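Local coordinates for protein Dot/Icm T4SS effector (Legionella pneumophila, PDB 6VVE) that is a secreted effector kinase, activated by host inositol hexakisphosphate, that binds ADP and manganese, at residues L194-E198 against E199-T203; P241-D244 against E245-R249. All coordinates share one frame; numbering follows the deposited sequence.

How the contacts relate
Contact 1, residues 194-203, is a short beta hairpin beside the nucleotide site; contact 2, residues 241-249, is a surface turn well away from it. Their centres are 27 Å apart and their nearest atoms about 12 Å, so they do not touch. The side chain of Ile195 in contact 1 lies about 5 Å from ADP and about 12 Å from the manganese ion, and residues flanking the hairpin, Asn193, Ile204 and Asp205, line the ADP pocket. Contact 2 comes later in the chain, between helices 231-239 and 253-262, with its centre 30 Å from that of the chain.

Contact 1. Residues L194-E198 against E199-T203; sequences LIATE and EMVKT
Ile195 and Lys202 hold the two strands together through a reciprocal pair of backbone hydrogen bonds: Ile195 N gives to Lys202 O at 2.8 Å, almost perfectly straight, and Lys202 N gives to Ile195 O at 2.7 Å. Nearer the turn, O of Met200, present as selenomethionine, accepts twice from one residue. Thr197 N reaches it at 2.7 Å, nearly along the C=O axis, while the hydroxyl Thr197 OG1 gives a longer bond of 3.2 Å to the same Met200 O from above the carbonyl plane. That second bond depends on the threonine torsion (chi1 65°), which sets OG1 between the backbone N and the carbonyl carbon and turns it across toward the carbonyl of Met200. The chain reverses between these two residues, with Glu198 and Glu199 at the exposed tip.

The packing differs on the two faces of the ribbon. On the one carrying Leu194, Ala196, Val201 and Thr203, Ala196 CB rests 4.0 Å from Val201 CG2, and Leu194 CD2 lies a looser 4.3 Å from Val201 CG1. On the Ile195 and Lys202 face, the lysine chain runs at about a right angle to Thr197, its CE 4.0 Å from Thr197 CG2, and carries NZ on to a hydrogen bond with Glu126 O.

This is a two-stranded antiparallel hairpin, consistent with the one that in protein kinases links the catalytic loop to the metal-binding aspartate. Helix 159-174 covers the face of Leu194, Val201 and Thr203, with Phe165 touching all three, and Lys161 NZ bonds Thr197 O and Glu198 O. The loop before strand 132-134 runs alongside strand 201-203, where His127 and Val129 make backbone bonds to Thr203, while on the 194-196 strand Ala196 pairs by backbone with Ile151.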
ATOM      1  N   LEU A 194       8.215   3.573   5.013  1.00 14.85           N
ATOM      2  CA  LEU A 194       7.961   2.463   5.914  1.00 17.76           C
ATOM      3  C   LEU A 194       7.993   2.989   7.345  1.00 19.10           C
ATOM      4  O   LEU A 194       8.973   3.627   7.753  1.00 19.72           O
ATOM      5  CB  LEU A 194       9.001   1.359   5.747  1.00 21.31           C
ATOM      6  CG  LEU A 194       9.044   0.622   4.415  1.00 23.01           C
ATOM      7  CD1 LEU A 194      10.193  -0.385   4.414  1.00 24.34           C
ATOM      8  CD2 LEU A 194       7.724  -0.070   4.131  1.00 23.18           C
ATOM      9  N   ILE A 195       6.927   2.734   8.097  1.00 18.85           N
ATOM     10  CA  ILE A 195       6.807   3.183   9.479  1.00 24.76           C
ATOM     11  C   ILE A 195       6.566   1.962  10.359  1.00 21.58           C
ATOM     12  O   ILE A 195       5.663   1.160  10.085  1.00 17.52           O
ATOM     13  CB  ILE A 195       5.669   4.204   9.652  1.00 32.30           C
ATOM     14  CG1 ILE A 195       5.747   5.298   8.590  1.00 37.36           C
ATOM     15  CG2 ILE A 195       5.723   4.815  11.049  1.00 36.77           C
ATOM     16  CD1 ILE A 195       7.008   6.131   8.645  1.00 41.71           C
ATOM     17  N   ALA A 196       7.361   1.830  11.415  1.00 27.74           N
ATOM     18  CA  ALA A 196       7.213   0.747  12.376  1.00 29.55           C
ATOM     19  C   ALA A 196       6.402   1.236  13.568  1.00 29.94           C
ATOM     20  O   ALA A 196       6.733   2.263  14.172  1.00 29.60           O
ATOM     21  CB  ALA A 196       8.576   0.235  12.842  1.00 33.05           C
ATOM     22  N   THR A 197       5.334   0.508  13.896  1.00 18.92           N
ATOM     23  CA  THR A 197       4.538   0.755  15.084  1.00 22.11           C
ATOM     24  C   THR A 197       4.786  -0.367  16.088  1.00 20.32           C
ATOM     25  O   THR A 197       5.682  -1.198  15.911  1.00 20.36           O
ATOM     26  CB  THR A 197       3.061   0.872  14.721  1.00 27.66           C
ATOM     27  OG1 THR A 197       2.587  -0.380  14.215  1.00 22.60           O
ATOM     28  CG2 THR A 197       2.857   1.957  13.665  1.00 34.20           C
ATOM     29  N   GLU A 198       3.984  -0.392  17.153  1.00 21.68           N
ATOM     30  CA  GLU A 198       4.172  -1.398  18.193  1.00 23.43           C
ATOM     31  C   GLU A 198       4.055  -2.809  17.622  1.00 22.80           C
ATOM     32  O   GLU A 198       4.922  -3.662  17.852  1.00 23.55           O
ATOM     33  CB  GLU A 198       3.148  -1.188  19.311  1.00 25.02           C
ATOM     34  CG  GLU A 198       3.253   0.156  20.008  1.00 26.03           C
ATOM     35  CD  GLU A 198       4.525   0.295  20.829  1.00 29.74           C
ATOM     36  OE1 GLU A 198       5.268  -0.701  20.971  1.00 28.25           O
ATOM     37  OE2 GLU A 198       4.776   1.404  21.339  1.00 29.69           O
ATOM     38  N   GLU A 199       2.988  -3.070  16.864  1.00 21.56           N
ATOM     39  CA  GLU A 199       2.661  -4.420  16.439  1.00 32.31           C
ATOM     40  C   GLU A 199       3.239  -4.784  15.077  1.00 25.15           C
ATOM     41  O   GLU A 199       3.430  -5.974  14.799  1.00 23.57           O
ATOM     42  CB  GLU A 199       1.139  -4.595  16.385  1.00 34.28           C
ATOM     43  CG  GLU A 199       0.421  -4.274  17.682  1.00 39.06           C
ATOM     44  CD  GLU A 199       0.505  -5.404  18.684  1.00 42.33           C
ATOM     45  OE1 GLU A 199      -0.529  -5.728  19.302  1.00 44.07           O
ATOM     46  OE2 GLU A 199       1.607  -5.972  18.848  1.00 42.98           O
HETATM   47  N   MSE A 200       3.532  -3.804  14.230  1.00 18.76           N
HETATM   48  CA  MSE A 200       3.825  -4.083  12.843  1.00 53.65           C
HETATM   49  C   MSE A 200       4.564  -2.960  12.135  1.00 17.12           C
HETATM   50  O   MSE A 200       4.915  -1.946  12.740  1.00 16.78           O
HETATM   51  CB  MSE A 200       2.509  -4.355  12.103  1.00 31.18           C
HETATM   52  CG  MSE A 200       1.608  -3.123  12.029  1.00 49.42           C
HETATM   53 SE   MSE A 200      -0.180  -3.496  11.325  1.00 37.78          SE
HETATM   54  CE  MSE A 200      -0.867  -4.567  12.790  1.00 17.13           C
ATOM     55  N   VAL A 201       4.798  -3.153  10.840  1.00 17.84           N
ATOM     56  CA  VAL A 201       5.302  -2.114   9.953  1.00 18.77           C
ATOM     57  C   VAL A 201       4.188  -1.753   8.980  1.00 16.20           C
ATOM     58  O   VAL A 201       3.561  -2.645   8.395  1.00 14.59           O
ATOM     59  CB  VAL A 201       6.567  -2.577   9.212  1.00 18.57           C
ATOM     60  CG1 VAL A 201       6.824  -1.694   8.000  1.00 23.14           C
ATOM     61  CG2 VAL A 201       7.752  -2.563  10.145  1.00 20.14           C
ATOM     62  N   LYS A 202       3.936  -0.455   8.823  1.00 11.91           N
ATOM     63  CA  LYS A 202       2.972   0.071   7.876  1.00 12.39           C
ATOM     64  C   LYS A 202       3.699   0.911   6.830  1.00 10.97           C
ATOM     65  O   LYS A 202       4.871   1.277   6.985  1.00 11.20           O
ATOM     66  CB  LYS A 202       1.911   0.918   8.587  1.00 19.82           C
ATOM     67  CG  LYS A 202       1.229   0.230   9.763  1.00 24.44           C
ATOM     68  CD  LYS A 202       0.317   1.207  10.504  1.00 27.24           C
ATOM     69  CE  LYS A 202      -0.366   0.549  11.693  1.00 28.49           C
ATOM     70  NZ  LYS A 202      -1.414  -0.416  11.275  1.00 28.65           N
ATOM     71  N   THR A 203       2.993   1.224   5.751  1.00 15.62           N
ATOM     72  CA  THR A 203       3.536   2.064   4.696  1.00 12.84           C
ATOM     73  C   THR A 203       2.583   3.225   4.432  1.00 16.69           C
ATOM     74  O   THR A 203       1.356   3.054   4.427  1.00 18.57           O
ATOM     75  CB  THR A 203       3.775   1.281   3.400  1.00 11.27           C
ATOM     76  OG1 THR A 203       4.457   2.131   2.456  1.00 14.83           O
ATOM     77  CG2 THR A 203       2.467   0.799   2.784  1.00 10.23           C
TER

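Contact 2. Residues P241-D244 against E245-R249; sequences PPTD and EEDHR
Asp244 meets the returning chain at His248 and Asp247 and carries most of this turn. With CG held between the backbone N and the carbonyl carbon (chi1 68°), its carboxylate reaches across the turn, where OD1 accepts from His248 N at 2.9 Å; the donor approaches on the syn side, 30° out of the carboxylate plane. The backbone of Asp244 is used as well: its O receives Asp247 N at 3.0 Å, closing a type I beta turn from Asp244 to Asp247, and its N makes a weak bond of 3.3 Å to His248 O. Asp247 then takes a left-handed backbone conformation (phi 61°), which adds a G1-type bulge; beyond it the backbones of Thr243 and Arg249 are bridged.

Arg249 closes the loop against the prolines. Its CG packs 3.5 Å from Pro241 CG, and its CA leans on Pro242 O in a CA-H...O contact. The side chain bends at chi2, and its far end brings NH1 to a long salt bridge with Asp247 OD2, 3.5 Å. Thr243 packs on the other arm through its methyl, CG2 3.5 Å from Asp247 CA.

This surface reversal is joined by the grip of Asp244 and the packing of Arg249 on Pro241, whereas the salt bridge of Arg249 with Asp247 lies within the returning arm. Several carboxylates gather here, and that salt bridge would be expected to offset part of their negative charge.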
ATOM      1  N   PRO A 241      19.663  -8.523   2.655  1.00 13.41           N
ATOM      2  CA  PRO A 241      20.303  -9.084   1.449  1.00 13.48           C
ATOM      3  C   PRO A 241      20.856 -10.471   1.723  1.00 13.88           C
ATOM      4  O   PRO A 241      21.095 -10.834   2.886  1.00 15.05           O
ATOM      5  CB  PRO A 241      21.432  -8.085   1.148  1.00 17.62           C
ATOM      6  CG  PRO A 241      21.696  -7.388   2.476  1.00 16.12           C
ATOM      7  CD  PRO A 241      20.343  -7.300   3.134  1.00 15.94           C
ATOM      8  N   PRO A 242      21.064 -11.274   0.686  1.00 15.54           N
ATOM      9  CA  PRO A 242      21.684 -12.590   0.893  1.00 19.15           C
ATOM     10  C   PRO A 242      23.115 -12.454   1.396  1.00 20.44           C
ATOM     11  O   PRO A 242      23.806 -11.472   1.126  1.00 19.52           O
ATOM     12  CB  PRO A 242      21.652 -13.234  -0.500  1.00 20.62           C
ATOM     13  CG  PRO A 242      20.713 -12.388  -1.320  1.00 18.74           C
ATOM     14  CD  PRO A 242      20.775 -11.005  -0.730  1.00 14.02           C
ATOM     15  N   THR A 243      23.558 -13.470   2.131  1.00 28.06           N
ATOM     16  CA  THR A 243      24.872 -13.494   2.755  1.00 34.11           C
ATOM     17  C   THR A 243      25.589 -14.780   2.378  1.00 41.30           C
ATOM     18  O   THR A 243      24.988 -15.859   2.375  1.00 46.90           O
ATOM     19  CB  THR A 243      24.753 -13.383   4.285  1.00 35.96           C
ATOM     20  OG1 THR A 243      24.396 -12.043   4.646  1.00 33.37           O
ATOM     21  CG2 THR A 243      26.056 -13.747   4.948  1.00 39.06           C
ATOM     22  N   ASP A 244      26.874 -14.663   2.063  1.00 28.84           N
ATOM     23  CA  ASP A 244      27.678 -15.802   1.661  1.00 35.20           C
ATOM     24  C   ASP A 244      28.503 -16.303   2.848  1.00 35.00           C
ATOM     25  O   ASP A 244      28.326 -15.872   3.990  1.00 35.03           O
ATOM     26  CB  ASP A 244      28.567 -15.431   0.468  1.00 30.98           C
ATOM     27  CG  ASP A 244      29.655 -14.430   0.826  1.00 28.37           C
ATOM     28  OD1 ASP A 244      29.717 -13.979   1.992  1.00 29.21           O
ATOM     29  OD2 ASP A 244      30.454 -14.093  -0.070  1.00 27.29           O
ATOM     30  N   GLU A 245      29.432 -17.220   2.572  1.00 57.57           N
ATOM     31  CA  GLU A 245      30.219 -17.822   3.643  1.00 63.52           C
ATOM     32  C   GLU A 245      31.004 -16.774   4.422  1.00 63.19           C
ATOM     33  O   GLU A 245      31.175 -16.896   5.642  1.00 65.07           O
ATOM     34  CB  GLU A 245      31.165 -18.873   3.063  1.00 67.81           C
ATOM     35  CG  GLU A 245      30.463 -20.043   2.402  1.00 70.70           C
ATOM     36  CD  GLU A 245      31.435 -21.051   1.812  1.00 77.20           C
ATOM     37  OE1 GLU A 245      32.647 -20.743   1.738  1.00 80.25           O
ATOM     38  OE2 GLU A 245      30.986 -22.152   1.424  1.00 79.06           O
ATOM     39  N   GLU A 246      31.490 -15.739   3.738  1.00 44.98           N
ATOM     40  CA  GLU A 246      32.312 -14.714   4.367  1.00 50.43           C
ATOM     41  C   GLU A 246      31.493 -13.655   5.100  1.00 50.53           C
ATOM     42  O   GLU A 246      32.057 -12.635   5.513  1.00 55.56           O
ATOM     43  CB  GLU A 246      33.196 -14.036   3.316  1.00 54.98           C
ATOM     44  CG  GLU A 246      34.134 -14.974   2.577  1.00 60.48           C
ATOM     45  CD  GLU A 246      35.363 -15.340   3.394  1.00 62.51           C
ATOM     46  OE1 GLU A 246      35.509 -14.826   4.525  1.00 61.85           O
ATOM     47  OE2 GLU A 246      36.187 -16.140   2.901  1.00 63.29           O
ATOM     48  N   ASP A 247      30.189 -13.869   5.267  1.00 54.15           N
ATOM     49  CA  ASP A 247      29.305 -12.880   5.881  1.00 48.75           C
ATOM     50  C   ASP A 247      29.283 -11.581   5.076  1.00 44.19           C
ATOM     51  O   ASP A 247      29.124 -10.490   5.629  1.00 47.05           O
ATOM     52  CB  ASP A 247      29.710 -12.604   7.333  1.00 51.43           C
ATOM     53  CG  ASP A 247      28.670 -11.783   8.083  1.00 49.95           C
ATOM     54  OD1 ASP A 247      27.516 -12.244   8.194  1.00 50.14           O
ATOM     55  OD2 ASP A 247      29.008 -10.675   8.556  1.00 51.85           O
ATOM     56  N   HIS A 248      29.437 -11.690   3.761  1.00 36.24           N
ATOM     57  CA  HIS A 248      29.475 -10.540   2.865  1.00 32.49           C
ATOM     58  C   HIS A 248      28.220 -10.516   2.005  1.00 26.75           C
ATOM     59  O   HIS A 248      27.826 -11.544   1.445  1.00 23.27           O
ATOM     60  CB  HIS A 248      30.734 -10.575   1.999  1.00 32.25           C
ATOM     61  CG  HIS A 248      31.989 -10.301   2.770  1.00 38.63           C
ATOM     62  ND1 HIS A 248      33.238 -10.673   2.323  1.00 42.06           N
ATOM     63  CD2 HIS A 248      32.186  -9.693   3.966  1.00 41.58           C
ATOM     64  CE1 HIS A 248      34.148 -10.306   3.207  1.00 44.80           C
ATOM     65  NE2 HIS A 248      33.536  -9.712   4.215  1.00 44.05           N
ATOM     66  N   ARG A 249      27.602  -9.342   1.907  1.00 24.30           N
ATOM     67  CA  ARG A 249      26.296  -9.219   1.284  1.00 23.75           C
ATOM     68  C   ARG A 249      26.396  -9.382  -0.227  1.00 20.76           C
ATOM     69  O   ARG A 249      27.277  -8.820  -0.881  1.00 18.19           O
ATOM     70  CB  ARG A 249      25.680  -7.864   1.634  1.00 26.08           C
ATOM     71  CG  ARG A 249      25.113  -7.763   3.045  1.00 30.01           C
ATOM     72  CD  ARG A 249      26.168  -8.014   4.105  1.00 39.30           C
ATOM     73  NE  ARG A 249      25.692  -7.675   5.445  1.00 46.88           N
ATOM     74  CZ  ARG A 249      26.425  -7.785   6.551  1.00 54.37           C
ATOM     75  NH1 ARG A 249      27.673  -8.237   6.487  1.00 56.06           N
ATOM     76  NH2 ARG A 249      25.908  -7.446   7.725  1.00 57.10           N
TER